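Local coordinates for putative TetR-family transcriptional regulator (Rhodococcus sp., PDB 2G3B), which probably binds operator DNA through an N-terminal helix-turn-helix domain and regulates transcription, as other TetR-family repressors do, at residues A[13-16]-A[17-21]; A[57-60]-A[61-65]. All blocks are in the same frame, centred on the assembly; numbering follows the deposited sequence.

Contact 1: A[13-16]-A[17-21]; sequences ATAI and AQRGI
Ile16 and Ile21 run alongside each other and form the tight, buried half of this turn of helix 2-23. The end methyl of the later residue does the touching: Ile21 CD1 sits 3.5 Å from Ile16 CG1 and 3.7 Å from Ile16 CG2, so it meets both branches at once. A chi1 of -61° puts Ile16 CG1 beside the backbone N and CG2 anti to it, which turns both branches toward Ile21. Leu51 of helix 47-66 packs on both isoleucines. Helix 2-23 is the first helix of the N-terminal DNA-binding domain of the TetR family, which carries the predicted helix-turn-helix at 25-44. Beneath the side chains the backbone bond from Ala17 N to Ala13 O (2.9 Å) is regular, whereas that from Gly20 N to Ile16 O (3.0 Å) is weak and bent; Gly20 has a positive phi of 73°. The other flank is looser. Gln18 CG lies 3.2 Å from Thr14 O; the bend at chi2 then leads the amide away. Thr14 OG1 is held by Glu96 and by Lys10 O. Arg19 reaches back along the helix, its NH2 3.7 Å from Ala15 CB, which meets the guanidinium obliquely.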
ATOM      1  N   ALA A  13     -16.241   5.595   8.969  1.00 31.98           N
ATOM      2  CA  ALA A  13     -14.986   6.055   8.336  1.00 31.87           C
ATOM      3  C   ALA A  13     -13.966   6.643   9.345  1.00 31.80           C
ATOM      4  O   ALA A  13     -12.766   6.291   9.321  1.00 33.28           O
ATOM      5  CB  ALA A  13     -15.309   7.071   7.220  1.00 31.13           C
ATOM      6  N   THR A  14     -14.431   7.514  10.238  1.00 29.92           N
ATOM      7  CA  THR A  14     -13.577   8.072  11.289  1.00 30.77           C
ATOM      8  C   THR A  14     -13.004   7.032  12.280  1.00 31.04           C
ATOM      9  O   THR A  14     -11.827   7.072  12.588  1.00 31.01           O
ATOM     10  CB  THR A  14     -14.365   9.154  12.079  1.00 31.57           C
ATOM     11  OG1 THR A  14     -14.879  10.098  11.135  1.00 32.10           O
ATOM     12  CG2 THR A  14     -13.469   9.865  13.124  1.00 32.88           C
ATOM     13  N   ALA A  15     -13.859   6.137  12.780  1.00 30.92           N
ATOM     14  CA  ALA A  15     -13.459   5.030  13.634  1.00 31.80           C
ATOM     15  C   ALA A  15     -12.427   4.145  12.971  1.00 32.51           C
ATOM     16  O   ALA A  15     -11.360   3.811  13.532  1.00 33.41           O
ATOM     17  CB  ALA A  15     -14.725   4.209  14.040  1.00 32.87           C
ATOM     18  N   ILE A  16     -12.694   3.791  11.744  1.00 32.57           N
ATOM     19  CA  ILE A  16     -11.705   3.018  11.019  1.00 32.16           C
ATOM     20  C   ILE A  16     -10.376   3.754  10.849  1.00 32.94           C
ATOM     21  O   ILE A  16      -9.327   3.168  11.133  1.00 32.90           O
ATOM     22  CB  ILE A  16     -12.238   2.509   9.692  1.00 33.30           C
ATOM     23  CG1 ILE A  16     -13.464   1.587   9.967  1.00 31.82           C
ATOM     24  CG2 ILE A  16     -11.095   1.705   8.952  1.00 31.68           C
ATOM     25  CD1 ILE A  16     -14.340   1.314   8.717  1.00 37.62           C
ATOM     26  N   ALA A  17     -10.417   5.010  10.401  1.00 32.00           N
ATOM     27  CA  ALA A  17      -9.212   5.794  10.210  1.00 33.12           C
ATOM     28  C   ALA A  17      -8.359   5.919  11.497  1.00 34.08           C
ATOM     29  O   ALA A  17      -7.112   5.852  11.433  1.00 32.40           O
ATOM     30  CB  ALA A  17      -9.556   7.192   9.655  1.00 32.56           C
ATOM     31  N   GLN A  18      -9.036   6.081  12.632  1.00 33.70           N
ATOM     32  CA  GLN A  18      -8.380   6.465  13.871  1.00 36.30           C
ATOM     33  C   GLN A  18      -7.975   5.287  14.746  1.00 36.25           C
ATOM     34  O   GLN A  18      -6.954   5.363  15.450  1.00 37.22           O
ATOM     35  CB  GLN A  18      -9.333   7.372  14.702  1.00 36.19           C
ATOM     36  CG  GLN A  18      -9.505   8.782  14.072  1.00 42.13           C
ATOM     37  CD  GLN A  18      -8.174   9.539  13.877  1.00 48.03           C
ATOM     38  OE1 GLN A  18      -7.739   9.831  12.741  1.00 50.64           O
ATOM     39  NE2 GLN A  18      -7.522   9.865  14.995  1.00 50.33           N
ATOM     40  N   ARG A  19      -8.787   4.237  14.725  1.00 35.66           N
ATOM     41  CA  ARG A  19      -8.697   3.133  15.700  1.00 36.95           C
ATOM     42  C   ARG A  19      -8.541   1.773  14.992  1.00 36.15           C
ATOM     43  O   ARG A  19      -8.308   0.741  15.622  1.00 35.62           O
ATOM     44  CB  ARG A  19      -9.957   3.134  16.576  1.00 37.12           C
ATOM     45  CG  ARG A  19     -10.103   4.342  17.564  1.00 38.00           C
ATOM     46  CD  ARG A  19     -11.374   4.181  18.474  1.00 40.65           C
ATOM     47  NE  ARG A  19     -12.608   4.693  17.840  1.00 48.32           N
ATOM     48  CZ  ARG A  19     -13.848   4.590  18.343  1.00 54.10           C
ATOM     49  NH1 ARG A  19     -14.083   3.985  19.527  1.00 55.69           N
ATOM     50  NH2 ARG A  19     -14.886   5.099  17.660  1.00 54.99           N
ATOM     51  N   GLY A  20      -8.640   1.805  13.672  1.00 36.84           N
ATOM     52  CA  GLY A  20      -8.574   0.632  12.831  1.00 37.03           C
ATOM     53  C   GLY A  20      -9.841  -0.200  12.928  1.00 38.49           C
ATOM     54  O   GLY A  20     -10.745   0.095  13.698  1.00 37.50           O
ATOM     55  N   ILE A  21      -9.873  -1.281  12.158  1.00 39.77           N
ATOM     56  CA  ILE A  21     -10.963  -2.258  12.216  1.00 42.76           C
ATOM     57  C   ILE A  21     -11.227  -2.812  13.646  1.00 44.02           C
ATOM     58  O   ILE A  21     -12.370  -2.933  14.044  1.00 44.05           O
ATOM     59  CB  ILE A  21     -10.723  -3.309  11.056  1.00 43.06           C
ATOM     60  CG1 ILE A  21     -11.064  -2.683   9.698  1.00 44.13           C
ATOM     61  CG2 ILE A  21     -11.313  -4.681  11.260  1.00 45.40           C
ATOM     62  CD1 ILE A  21     -12.197  -1.688   9.732  1.00 49.84           C
TER

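Contact 2: A[57-60]-A[61-65]; sequences YIND and RARAY
Asp60 extends beside Arg63 on the outer face of helix 47-66, the two joined by a salt bridge across three residues. Arg63 starts with CB against Asn59 O (3.4 Å), whose carbonyl also accepts the Arg63 N-H. CG is anti to the backbone N (chi1 -159°), and the bend at chi3 turns the chain back toward the preceding turn, bringing CZ to 3.2 Å from Asp60 OD1. At the tip, NH2 gives OD1 a hydrogen bond of 2.6 Å, and NH1 adds a weak one to the same oxygen. OD1 lies near the guanidinium plane, at its edge, but the donor NH2 comes from above the carboxylate, 58° out of its plane; the two flat groups are strongly turned against each other. NH1 also faces Asn59 ND2 at 3.5 Å, a meeting of two donors eased by a water that accepts from both, weakly from NH1. Asn59 OD1 accepts a hydrogen bond from Arg66 and is hydrogen-bonded to a glycerol, probably from the crystallisation liquor. One turn away, Tyr57 CE2 comes over a face of the Arg61 guanidinium, 3.9 Å from NH1, which lies at the ring's edge. Asn97 and Glu96 hold the polar end of Arg61. This is i to i+3 and i to i+4 side-chain pairing along an alpha helix, here the long one that links the DNA-binding and C-terminal domains in TetR-family proteins.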
ATOM      1  N   TYR A  57     -18.824   3.844   0.843  1.00 32.44           N
ATOM      2  CA  TYR A  57     -18.936   5.243   1.273  1.00 32.65           C
ATOM      3  C   TYR A  57     -17.613   6.026   1.027  1.00 31.69           C
ATOM      4  O   TYR A  57     -17.626   7.089   0.417  1.00 32.09           O
ATOM      5  CB  TYR A  57     -19.318   5.262   2.751  1.00 33.18           C
ATOM      6  CG  TYR A  57     -19.554   6.664   3.293  1.00 33.39           C
ATOM      7  CD1 TYR A  57     -20.739   7.323   3.025  1.00 29.47           C
ATOM      8  CD2 TYR A  57     -18.550   7.335   4.002  1.00 36.01           C
ATOM      9  CE1 TYR A  57     -20.960   8.619   3.486  1.00 34.94           C
ATOM     10  CE2 TYR A  57     -18.761   8.641   4.472  1.00 37.65           C
ATOM     11  CZ  TYR A  57     -19.976   9.255   4.215  1.00 36.72           C
ATOM     12  OH  TYR A  57     -20.240  10.537   4.678  1.00 42.40           O
ATOM     13  N   ILE A  58     -16.499   5.467   1.497  1.00 31.55           N
ATOM     14  CA  ILE A  58     -15.149   6.048   1.358  1.00 32.15           C
ATOM     15  C   ILE A  58     -14.813   6.204  -0.144  1.00 32.80           C
ATOM     16  O   ILE A  58     -14.299   7.268  -0.599  1.00 31.26           O
ATOM     17  CB  ILE A  58     -14.121   5.143   2.101  1.00 33.52           C
ATOM     18  CG1 ILE A  58     -14.372   5.234   3.634  1.00 34.25           C
ATOM     19  CG2 ILE A  58     -12.698   5.512   1.780  1.00 32.09           C
ATOM     20  CD1 ILE A  58     -13.788   4.038   4.399  1.00 38.83           C
ATOM     21  N   ASN A  59     -15.145   5.163  -0.903  1.00 32.92           N
ATOM     22  CA  ASN A  59     -14.913   5.216  -2.381  1.00 34.51           C
ATOM     23  C   ASN A  59     -15.773   6.293  -3.063  1.00 35.10           C
ATOM     24  O   ASN A  59     -15.273   7.039  -3.911  1.00 36.06           O
ATOM     25  CB  ASN A  59     -15.162   3.869  -3.049  1.00 32.85           C
ATOM     26  CG  ASN A  59     -14.721   3.847  -4.543  1.00 35.09           C
ATOM     27  OD1 ASN A  59     -13.622   4.271  -4.866  1.00 33.10           O
ATOM     28  ND2 ASN A  59     -15.609   3.445  -5.418  1.00 30.16           N
ATOM     29  N   ASP A  60     -17.052   6.362  -2.700  1.00 35.57           N
ATOM     30  CA  ASP A  60     -17.924   7.450  -3.134  1.00 36.83           C
ATOM     31  C   ASP A  60     -17.403   8.826  -2.760  1.00 36.47           C
ATOM     32  O   ASP A  60     -17.443   9.722  -3.581  1.00 35.93           O
ATOM     33  CB  ASP A  60     -19.349   7.296  -2.582  1.00 37.37           C
ATOM     34  CG  ASP A  60     -20.095   6.127  -3.226  1.00 42.74           C
ATOM     35  OD1 ASP A  60     -19.621   5.579  -4.254  1.00 49.14           O
ATOM     36  OD2 ASP A  60     -21.139   5.743  -2.709  1.00 45.54           O
ATOM     37  N   ARG A  61     -16.922   8.983  -1.531  1.00 35.79           N
ATOM     38  CA  ARG A  61     -16.298  10.234  -1.106  1.00 38.10           C
ATOM     39  C   ARG A  61     -15.032  10.582  -1.931  1.00 39.44           C
ATOM     40  O   ARG A  61     -14.845  11.760  -2.330  1.00 39.57           O
ATOM     41  CB  ARG A  61     -15.958  10.161   0.390  1.00 38.95           C
ATOM     42  CG  ARG A  61     -16.002  11.499   1.104  1.00 42.69           C
ATOM     43  CD  ARG A  61     -16.263  11.356   2.621  1.00 39.96           C
ATOM     44  NE  ARG A  61     -15.194  10.601   3.282  1.00 37.73           N
ATOM     45  CZ  ARG A  61     -15.057  10.523   4.590  1.00 38.87           C
ATOM     46  NH1 ARG A  61     -15.963  11.149   5.370  1.00 35.34           N
ATOM     47  NH2 ARG A  61     -14.045   9.816   5.106  1.00 36.24           N
ATOM     48  N   ALA A  62     -14.174   9.579  -2.163  1.00 38.65           N
ATOM     49  CA  ALA A  62     -12.918   9.748  -2.935  1.00 40.72           C
ATOM     50  C   ALA A  62     -13.257  10.115  -4.370  1.00 41.73           C
ATOM     51  O   ALA A  62     -12.644  11.001  -4.946  1.00 43.94           O
ATOM     52  CB  ALA A  62     -12.121   8.450  -2.921  1.00 38.23           C
ATOM     53  N   ARG A  63     -14.226   9.418  -4.944  1.00 43.93           N
ATOM     54  CA  ARG A  63     -14.736   9.763  -6.278  1.00 45.03           C
ATOM     55  C   ARG A  63     -15.115  11.223  -6.468  1.00 45.89           C
ATOM     56  O   ARG A  63     -14.773  11.797  -7.503  1.00 46.52           O
ATOM     57  CB  ARG A  63     -15.876   8.856  -6.705  1.00 44.27           C
ATOM     58  CG  ARG A  63     -16.051   8.845  -8.233  1.00 48.06           C
ATOM     59  CD  ARG A  63     -16.961   7.749  -8.717  1.00 51.56           C
ATOM     60  NE  ARG A  63     -18.223   7.729  -7.990  1.00 56.30           N
ATOM     61  CZ  ARG A  63     -18.543   6.872  -7.024  1.00 56.50           C
ATOM     62  NH1 ARG A  63     -17.695   5.901  -6.660  1.00 52.96           N
ATOM     63  NH2 ARG A  63     -19.729   6.995  -6.427  1.00 56.25           N
ATOM     64  N   ALA A  64     -15.808  11.822  -5.498  1.00 46.33           N
ATOM     65  CA  ALA A  64     -16.074  13.267  -5.522  1.00 46.58           C
ATOM     66  C   ALA A  64     -14.785  14.115  -5.646  1.00 47.10           C
ATOM     67  O   ALA A  64     -14.784  15.137  -6.343  1.00 46.63           O
ATOM     68  CB  ALA A  64     -16.858  13.690  -4.284  1.00 47.24           C
ATOM     69  N   TYR A  65     -13.709  13.729  -4.943  1.00 46.08           N
ATOM     70  CA  TYR A  65     -12.443  14.464  -5.060  1.00 45.96           C
ATOM     71  C   TYR A  65     -11.734  14.101  -6.381  1.00 45.87           C
ATOM     72  O   TYR A  65     -10.997  14.927  -6.927  1.00 45.38           O
ATOM     73  CB  TYR A  65     -11.525  14.241  -3.847  1.00 46.53           C
ATOM     74  CG  TYR A  65     -12.056  14.885  -2.553  1.00 47.31           C
ATOM     75  CD1 TYR A  65     -12.830  14.156  -1.647  1.00 46.80           C
ATOM     76  CD2 TYR A  65     -11.778  16.216  -2.251  1.00 48.73           C
ATOM     77  CE1 TYR A  65     -13.319  14.739  -0.465  1.00 44.61           C
ATOM     78  CE2 TYR A  65     -12.256  16.818  -1.064  1.00 46.55           C
ATOM     79  CZ  TYR A  65     -13.037  16.070  -0.183  1.00 47.43           C
ATOM     80  OH  TYR A  65     -13.528  16.676   0.977  1.00 47.41           O
TER
HETATM   81  O   HOH W   1     -15.800   4.031  -8.139  1.00 31.13           O

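In the fold
Contact 1 is mostly core and contact 2 only partly buried, and their chemistry follows. On helix 2-23, residues 13-21 rely on small and aliphatic side chains, with polar ends kept to the more exposed flank; on helix 47-66, residues 57-65 carry charged and aromatic groups, and a water joins in. The contacts lie on different helices, their centres about 16 Å apart, yet they touch: Ala13 CB packs 3.7 Å from Arg61 NH2 and 4.1 Å from Ile58 CG1. Both also lean on helix 92-110, where Glu96 is hydrogen-bonded to Thr14 and forms a salt bridge with Arg61, tying the two helices to a third.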